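Local coordinates for Wnt inhibitor of Dorsal protein (Drosophila melanogaster, PDB 4KRR) that probably acts as a secreted Wnt-family ligand that binds frizzled seven-transmembrane receptors and signals to the nucleus, seen here as its N-terminal domain and linker, at residues 19-24 with 34-39; 92-97 with 150-155; 97-101 with 126-130. One frame throughout, in Å; residues are numbered along the deposited sequence.

All three contacts belong to the helical N-terminal domain of this Wnt protein. Contact 1 lies across the chain's centre from the other two, its centre about 29 Å from that of contact 2. Partly buried, it joins helices 8-26 and 36-44 through a disulfide and an aromatic ring. Contact 2 is a surface contact, where the loop before helix 97-107 runs beside strand 149-155 and one backbone hydrogen bond is backed by the H95 ring and by proline, valine and leucine side chains. Contact 3, partly buried, sets the start of helix 97-107 against the end of helix 113-127, with a glutamine-threonine side-chain hydrogen bond beside leucine packing. Contacts 2 and 3 share P97 and touch, L155 packing on L126 and L130.

Contact 1: 19-24 with 34-39; sequences ALDSCQ and CPSQDF
The disulfide between C23 and C34 ties the last turns of helix 8-26 to the chain just ahead of helix 36-44, one of the cross-links of the cysteine-rich Wnt fold. The SG atoms of C23 and C34 are 2.0 Å apart, and the bridge has a wide chi3 of 119°. Each sulfur stands anti to its own backbone N (chi1 -180° in C23, -174° in C34), which carries the two SG atoms into the gap between the segments.

Beside the bridge lies the ring of F39. L20 meets it with two parts of the residue: its CA sits over one face, 4.0 Å from the ring centroid in a CH-pi contact, while the methyl CD1 reaches CD2 of F39 at 3.6 Å. The C23 sulfur approaches the same ring obliquely, SG lying 3.6 Å from CD1 of F39, a sulfur-aromatic contact. CB of A19 meets the far end of the ring at CZ. A flat, wide, apolar group suits this place because it can serve leucine, cysteine and alanine at once; an alanine at F39 would probably leave the L20 methyl and the disulfide without their shared apolar partner and open a gap between the two helices.

Toward solvent the contact becomes polar. The extended side chain of Q24 turns its NE2 to the backbone O of C34 in a weak hydrogen bond of 3.3 Å, and its CG lies close to that same oxygen. The amide also lies beside CB of S36.

Inward, helix 53-75 backs this pair: F39 rests on V58 and S62, A19 on A65 and C23 on Y57. Helix 158-170 flanks helix 8-26 at S22, through F158 and A162.

Contact 2: 92-97 with 150-155; sequences PCAHEP and ECVAVL
H95 and A153 make the one firm hydrogen bond between the two segments: the backbone N of H95 donates to O of A153 at a short 2.6 Å, nearly straight at 168°, the donor tilted 20° from the carbonyl plane. The same oxygen receives a CA-H...O contact from A94, whose CA is 3.4 Å from O of A153.

The imidazole of H95 then folds over the strand. With CG anti to the carbonyl carbon (chi1 -73°), the ring lies across V154, whose CA stands over one face, 3.8 Å from the centroid; the methyl CG1 of V154 covers that face too, 3.6 Å from CD2 of H95. At the ring's edge, in its plane, is CG of L155, and ND1 of H95 comes within 3.1 Å of the backbone N of L155.

Apolar side chains continue the contact along the two segments. CB of P92 meets CG1 of V152 at 3.7 Å, and the compact side chain of A94 lets its backbone draw close to V152 and A153. At the other end L155 reaches P97 with CD2.

Farther out, backbone bonds of V152 to E133 and V154 to E131 fix the strand in its two-stranded antiparallel sheet, and the disulfide from C93 to C84 holds the loop. The H95 side chain also touches T71 and A75 of helix 53-75.

One backbone bond thus sets the register at H95 and A153, while side-chain packing by H95, V152, L155 and P92 supplies much of the rest, so the loop lies beside the strand without extending its sheet.

Contact 3: 97-101 with 126-130; sequences PTKAL and LQRSL
Q127 and T98 meet because of their first torsions: in Q127 CG lies anti to the carbonyl carbon (chi1 -74°) and the chain runs extended beyond it, while T98 places OG1 beside its own backbone N (chi1 -62°). The amide nitrogen thereby crosses the gap, and NE2 of Q127 donates to OG1 of T98 at 2.9 Å with an angle of 159°. The hydroxyl oxygen lies close to the amide plane, as suits an N-H donor. A long amide and a short hydroxyl together bridge the gap between the two helix ends, and CG2 of T98 lies alongside the same NE2, 3.9 Å away.

Next to that bond the contact turns apolar. L101, one turn further along its helix, divides its two methyls: CD1 lies 3.9 Å from CG of Q127, and CD2 meets CD1 of L126 at 4.1 Å. The forked leucine end is fitted to this split, touching the aliphatic stem of the glutamine with one branch and a second leucine with the other. CB and CG of P97 lie near the backbone O of L126, and its CG faces CD2 of L130, 4.2 Å away. A proline is at home in the first turn of a helix, where a backbone N-H is not needed for the helix's i to i-4 hydrogen bonds.

Toward helix 53-75, L101 and L126 both touch V67, and L126 also meets I161 of helix 158-170. This is helix-end packing in the alpha-helical N-terminal domain of a Wnt: the first turn of helix 97-107 against the last of helix 113-127, just where the chain leaves for strand 130-136.

Contact 1: 19-24 with 34-39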
loop_
_atom_site.group_PDB
_atom_site.type_symbol
_atom_site.label_atom_id
_atom_site.label_comp_id
_atom_site.label_asym_id
_atom_site.label_seq_id
_atom_site.Cartn_x
_atom_site.Cartn_y
_atom_site.Cartn_z
ATOM N N ALA A 19 1.885 5.974 6.221
ATOM C CA ALA A 19 2.709 5.982 5.019
ATOM C C ALA A 19 3.883 6.942 5.162
ATOM O O ALA A 19 5.006 6.624 4.765
ATOM C CB ALA A 19 1.868 6.342 3.802
ATOM N N LEU A 20 3.618 8.114 5.734
ATOM C CA LEU A 20 4.658 9.114 5.964
ATOM C C LEU A 20 5.739 8.608 6.919
ATOM O O LEU A 20 6.929 8.820 6.685
ATOM C CB LEU A 20 4.049 10.411 6.500
ATOM C CG LEU A 20 5.037 11.518 6.881
ATOM C CD1 LEU A 20 5.852 11.962 5.674
ATOM C CD2 LEU A 20 4.312 12.698 7.509
ATOM N N ASP A 21 5.326 7.945 7.994
ATOM C CA ASP A 21 6.278 7.421 8.968
ATOM C C ASP A 21 7.185 6.366 8.348
ATOM O O ASP A 21 8.386 6.336 8.614
ATOM C CB ASP A 21 5.557 6.847 10.187
ATOM C CG ASP A 21 4.870 7.915 11.009
ATOM O OD1 ASP A 21 5.224 9.104 10.857
ATOM O OD2 ASP A 21 3.976 7.568 11.810
ATOM N N SER A 22 6.604 5.508 7.513
ATOM C CA SER A 22 7.368 4.465 6.843
ATOM C C SER A 22 8.304 5.069 5.804
ATOM O O SER A 22 9.439 4.618 5.633
ATOM C CB SER A 22 6.430 3.447 6.191
ATOM O OG SER A 22 5.676 2.751 7.170
ATOM N N CYS A 23 7.817 6.097 5.118
ATOM C CA CYS A 23 8.583 6.790 4.092
ATOM C C CYS A 23 9.796 7.504 4.692
ATOM O O CYS A 23 10.908 7.392 4.177
ATOM C CB CYS A 23 7.682 7.791 3.362
ATOM S SG CYS A 23 8.482 8.728 2.046
ATOM N N GLN A 24 9.578 8.231 5.783
ATOM C CA GLN A 24 10.654 8.974 6.432
ATOM C C GLN A 24 11.672 8.041 7.085
ATOM O O GLN A 24 12.847 8.379 7.214
ATOM C CB GLN A 24 10.093 9.959 7.462
ATOM C CG GLN A 24 9.296 11.096 6.841
ATOM C CD GLN A 24 8.903 12.165 7.839
ATOM O OE1 GLN A 24 8.652 11.879 9.010
ATOM N NE2 GLN A 24 8.850 13.411 7.380
ATOM N N CYS A 34 12.559 11.949 2.194
ATOM C CA CYS A 34 11.107 12.021 2.333
ATOM C C CYS A 34 10.658 13.154 3.261
ATOM O O CYS A 34 10.029 12.899 4.289
ATOM C CB CYS A 34 10.562 10.680 2.833
ATOM S SG CYS A 34 8.760 10.550 2.892
ATOM N N PRO A 35 10.992 14.411 2.913
ATOM C CA PRO A 35 10.549 15.515 3.772
ATOM C C PRO A 35 9.027 15.605 3.788
ATOM O O PRO A 35 8.396 15.443 2.743
ATOM C CB PRO A 35 11.152 16.750 3.097
ATOM C CG PRO A 35 11.351 16.353 1.681
ATOM C CD PRO A 35 11.700 14.895 1.715
ATOM N N SER A 36 8.456 15.851 4.963
ATOM C CA SER A 36 7.005 15.853 5.140
ATOM C C SER A 36 6.285 16.791 4.171
ATOM O O SER A 36 5.206 16.467 3.675
ATOM C CB SER A 36 6.645 16.202 6.586
ATOM O OG SER A 36 7.259 17.413 6.986
ATOM N N GLN A 37 6.889 17.943 3.901
ATOM C CA GLN A 37 6.299 18.923 2.996
ATOM C C GLN A 37 6.123 18.343 1.598
ATOM O O GLN A 37 5.053 18.456 0.999
ATOM C CB GLN A 37 7.150 20.185 2.947
ATOM N N ASP A 38 7.174 17.709 1.090
ATOM C CA ASP A 38 7.140 17.133 -0.249
ATOM C C ASP A 38 6.253 15.895 -0.317
ATOM O O ASP A 38 5.597 15.650 -1.328
ATOM C CB ASP A 38 8.553 16.788 -0.724
ATOM C CG ASP A 38 8.587 16.373 -2.184
ATOM O OD1 ASP A 38 7.833 16.964 -2.985
ATOM O OD2 ASP A 38 9.363 15.458 -2.530
ATOM N N PHE A 39 6.243 15.110 0.757
ATOM C CA PHE A 39 5.434 13.897 0.806
ATOM C C PHE A 39 3.952 14.236 0.714
ATOM O O PHE A 39 3.211 13.621 -0.048
ATOM C CB PHE A 39 5.712 13.112 2.094
ATOM C CG PHE A 39 4.929 11.831 2.204
ATOM C CD1 PHE A 39 5.420 10.657 1.660
ATOM C CD2 PHE A 39 3.701 11.803 2.848
ATOM C CE1 PHE A 39 4.705 9.479 1.757
ATOM C CE2 PHE A 39 2.979 10.629 2.945
ATOM C CZ PHE A 39 3.482 9.465 2.398
#

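Contact 2: 92-97 with 150-155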
loop_
_atom_site.group_PDB
_atom_site.type_symbol
_atom_site.label_atom_id
_atom_site.label_comp_id
_atom_site.label_asym_id
_atom_site.label_seq_id
_atom_site.Cartn_x
_atom_site.Cartn_y
_atom_site.Cartn_z
ATOM N N PRO A 92 -12.768 -13.846 15.830
ATOM C CA PRO A 92 -11.602 -13.844 14.941
ATOM C C PRO A 92 -12.008 -13.659 13.483
ATOM O O PRO A 92 -12.629 -14.552 12.905
ATOM C CB PRO A 92 -11.011 -15.241 15.146
ATOM C CG PRO A 92 -11.418 -15.614 16.526
ATOM C CD PRO A 92 -12.784 -15.020 16.720
ATOM N N CYS A 93 -11.661 -12.514 12.901
ATOM C CA CYS A 93 -12.046 -12.209 11.525
ATOM C C CYS A 93 -10.837 -12.104 10.598
ATOM O O CYS A 93 -9.943 -11.288 10.818
ATOM C CB CYS A 93 -12.855 -10.911 11.474
ATOM S SG CYS A 93 -13.481 -10.493 9.834
ATOM N N ALA A 94 -10.823 -12.930 9.556
ATOM C CA ALA A 94 -9.711 -12.954 8.613
ATOM C C ALA A 94 -9.685 -11.708 7.736
ATOM O O ALA A 94 -10.730 -11.209 7.313
ATOM C CB ALA A 94 -9.773 -14.206 7.750
ATOM N N HIS A 95 -8.485 -11.209 7.466
ATOM C CA HIS A 95 -8.331 -10.033 6.623
ATOM C C HIS A 95 -8.713 -10.343 5.183
ATOM O O HIS A 95 -8.487 -11.452 4.696
ATOM C CB HIS A 95 -6.901 -9.495 6.697
ATOM C CG HIS A 95 -6.585 -8.801 7.985
ATOM N ND1 HIS A 95 -5.575 -7.869 8.100
ATOM C CD2 HIS A 95 -7.145 -8.902 9.213
ATOM C CE1 HIS A 95 -5.529 -7.425 9.344
ATOM N NE2 HIS A 95 -6.471 -8.037 10.040
ATOM N N GLU A 96 -9.303 -9.357 4.514
ATOM C CA GLU A 96 -9.725 -9.501 3.126
ATOM C C GLU A 96 -9.193 -8.340 2.289
ATOM O O GLU A 96 -9.940 -7.419 1.953
ATOM C CB GLU A 96 -11.253 -9.557 3.041
ATOM C CG GLU A 96 -11.870 -10.750 3.759
ATOM C CD GLU A 96 -13.382 -10.662 3.863
ATOM O OE1 GLU A 96 -13.884 -9.732 4.531
ATOM O OE2 GLU A 96 -14.069 -11.525 3.278
ATOM N N PRO A 97 -7.894 -8.384 1.948
ATOM C CA PRO A 97 -7.245 -7.297 1.206
ATOM C C PRO A 97 -7.833 -7.093 -0.188
ATOM O O PRO A 97 -7.869 -5.964 -0.673
ATOM C CB PRO A 97 -5.784 -7.756 1.111
ATOM C CG PRO A 97 -5.830 -9.235 1.290
ATOM C CD PRO A 97 -6.965 -9.494 2.230
ATOM N N GLU A 150 -7.044 -20.526 17.842
ATOM C CA GLU A 150 -7.757 -20.363 16.583
ATOM C C GLU A 150 -7.060 -19.302 15.736
ATOM O O GLU A 150 -6.811 -18.189 16.199
ATOM C CB GLU A 150 -9.218 -19.985 16.835
ATOM C CG GLU A 150 -10.112 -20.102 15.611
ATOM C CD GLU A 150 -11.584 -19.999 15.957
ATOM O OE1 GLU A 150 -12.424 -20.178 15.050
ATOM O OE2 GLU A 150 -11.900 -19.743 17.138
ATOM N N CYS A 151 -6.743 -19.656 14.497
ATOM C CA CYS A 151 -5.937 -18.795 13.643
ATOM C C CYS A 151 -6.742 -18.237 12.473
ATOM O O CYS A 151 -7.611 -18.916 11.926
ATOM C CB CYS A 151 -4.724 -19.570 13.120
ATOM S SG CYS A 151 -3.780 -20.458 14.398
ATOM N N VAL A 152 -6.451 -16.994 12.101
ATOM C CA VAL A 152 -7.048 -16.372 10.923
ATOM C C VAL A 152 -5.977 -15.657 10.107
ATOM O O VAL A 152 -4.913 -15.314 10.628
ATOM C CB VAL A 152 -8.154 -15.357 11.288
ATOM C CG1 VAL A 152 -9.333 -16.056 11.949
ATOM C CG2 VAL A 152 -7.599 -14.259 12.184
ATOM N N ALA A 153 -6.260 -15.433 8.828
ATOM C CA ALA A 153 -5.325 -14.747 7.946
ATOM C C ALA A 153 -5.338 -13.245 8.206
ATOM O O ALA A 153 -6.396 -12.627 8.255
ATOM C CB ALA A 153 -5.658 -15.035 6.490
ATOM N N VAL A 154 -4.154 -12.666 8.383
ATOM C CA VAL A 154 -4.028 -11.225 8.576
ATOM C C VAL A 154 -2.876 -10.676 7.743
ATOM O O VAL A 154 -1.942 -11.405 7.407
ATOM C CB VAL A 154 -3.789 -10.857 10.057
ATOM C CG1 VAL A 154 -5.008 -11.199 10.901
ATOM C CG2 VAL A 154 -2.546 -11.553 10.587
ATOM N N LEU A 155 -2.951 -9.393 7.404
ATOM C CA LEU A 155 -1.872 -8.734 6.679
ATOM C C LEU A 155 -0.651 -8.581 7.577
ATOM O O LEU A 155 -0.788 -8.355 8.780
ATOM C CB LEU A 155 -2.317 -7.357 6.183
ATOM C CG LEU A 155 -3.244 -7.303 4.968
ATOM C CD1 LEU A 155 -3.650 -5.869 4.671
ATOM C CD2 LEU A 155 -2.566 -7.925 3.760
#

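Contact 3: 97-101 with 126-130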
loop_
_atom_site.group_PDB
_atom_site.type_symbol
_atom_site.label_atom_id
_atom_site.label_comp_id
_atom_site.label_asym_id
_atom_site.label_seq_id
_atom_site.Cartn_x
_atom_site.Cartn_y
_atom_site.Cartn_z
ATOM N N PRO A 97 -7.894 -8.384 1.948
ATOM C CA PRO A 97 -7.245 -7.297 1.206
ATOM C C PRO A 97 -7.833 -7.093 -0.188
ATOM O O PRO A 97 -7.869 -5.964 -0.673
ATOM C CB PRO A 97 -5.784 -7.756 1.111
ATOM C CG PRO A 97 -5.830 -9.235 1.290
ATOM C CD PRO A 97 -6.965 -9.494 2.230
ATOM N N THR A 98 -8.292 -8.168 -0.818
ATOM C CA THR A 98 -8.881 -8.071 -2.148
ATOM C C THR A 98 -10.167 -7.243 -2.129
ATOM O O THR A 98 -10.400 -6.425 -3.020
ATOM C CB THR A 98 -9.148 -9.463 -2.749
ATOM O OG1 THR A 98 -7.905 -10.163 -2.889
ATOM C CG2 THR A 98 -9.810 -9.343 -4.115
ATOM N N LYS A 99 -10.991 -7.455 -1.105
ATOM C CA LYS A 99 -12.205 -6.666 -0.924
ATOM C C LYS A 99 -11.858 -5.188 -0.771
ATOM O O LYS A 99 -12.516 -4.321 -1.351
ATOM C CB LYS A 99 -12.983 -7.142 0.304
ATOM C CG LYS A 99 -13.492 -8.572 0.219
ATOM C CD LYS A 99 -14.540 -8.724 -0.867
ATOM C CE LYS A 99 -15.198 -10.093 -0.805
ATOM N NZ LYS A 99 -15.873 -10.319 0.504
ATOM N N ALA A 100 -10.816 -4.913 0.009
ATOM C CA ALA A 100 -10.373 -3.547 0.261
ATOM C C ALA A 100 -9.801 -2.905 -0.998
ATOM O O ALA A 100 -10.017 -1.721 -1.252
ATOM C CB ALA A 100 -9.350 -3.523 1.383
ATOM N N LEU A 101 -9.070 -3.692 -1.781
ATOM C CA LEU A 101 -8.521 -3.220 -3.049
ATOM C C LEU A 101 -9.615 -2.811 -4.038
ATOM O O LEU A 101 -9.399 -1.960 -4.901
ATOM C CB LEU A 101 -7.632 -4.292 -3.675
ATOM C CG LEU A 101 -6.240 -4.430 -3.063
ATOM C CD1 LEU A 101 -5.561 -5.688 -3.570
ATOM C CD2 LEU A 101 -5.406 -3.197 -3.383
ATOM N N LEU A 126 -0.020 -6.671 -1.811
ATOM C CA LEU A 126 -0.880 -6.781 -0.638
ATOM C C LEU A 126 -1.619 -8.113 -0.598
ATOM O O LEU A 126 -1.965 -8.604 0.475
ATOM C CB LEU A 126 -1.878 -5.624 -0.604
ATOM C CG LEU A 126 -1.242 -4.243 -0.447
ATOM C CD1 LEU A 126 -2.268 -3.151 -0.679
ATOM C CD2 LEU A 126 -0.611 -4.105 0.929
ATOM N N GLN A 127 -1.858 -8.693 -1.769
ATOM C CA GLN A 127 -2.528 -9.984 -1.852
ATOM C C GLN A 127 -1.600 -11.118 -1.433
ATOM O O GLN A 127 -2.053 -12.148 -0.937
ATOM C CB GLN A 127 -3.072 -10.225 -3.260
ATOM C CG GLN A 127 -4.315 -9.409 -3.581
ATOM C CD GLN A 127 -4.795 -9.611 -5.003
ATOM O OE1 GLN A 127 -3.995 -9.705 -5.934
ATOM N NE2 GLN A 127 -6.109 -9.687 -5.178
ATOM N N ARG A 128 -0.300 -10.928 -1.630
ATOM C CA ARG A 128 0.675 -11.928 -1.214
ATOM C C ARG A 128 1.399 -11.501 0.062
ATOM O O ARG A 128 2.461 -12.029 0.391
ATOM C CB ARG A 128 1.676 -12.219 -2.336
ATOM C CG ARG A 128 2.561 -11.046 -2.706
ATOM C CD ARG A 128 3.617 -11.456 -3.717
ATOM N NE ARG A 128 4.534 -10.360 -4.013
ATOM C CZ ARG A 128 4.345 -9.468 -4.979
ATOM N NH1 ARG A 128 3.269 -9.542 -5.751
ATOM N NH2 ARG A 128 5.231 -8.502 -5.176
ATOM N N SER A 129 0.812 -10.546 0.778
ATOM C CA SER A 129 1.382 -10.065 2.033
ATOM C C SER A 129 0.592 -10.577 3.233
ATOM O O SER A 129 0.574 -9.951 4.294
ATOM C CB SER A 129 1.425 -8.533 2.055
ATOM O OG SER A 129 2.359 -8.033 1.115
ATOM N N LEU A 130 -0.065 -11.717 3.060
ATOM C CA LEU A 130 -0.852 -12.305 4.134
ATOM C C LEU A 130 -0.020 -13.218 5.026
ATOM O O LEU A 130 0.734 -14.061 4.544
ATOM C CB LEU A 130 -2.045 -13.082 3.574
ATOM C CG LEU A 130 -3.242 -12.263 3.093
ATOM C CD1 LEU A 130 -4.326 -13.188 2.570
ATOM C CD2 LEU A 130 -3.780 -11.384 4.213
#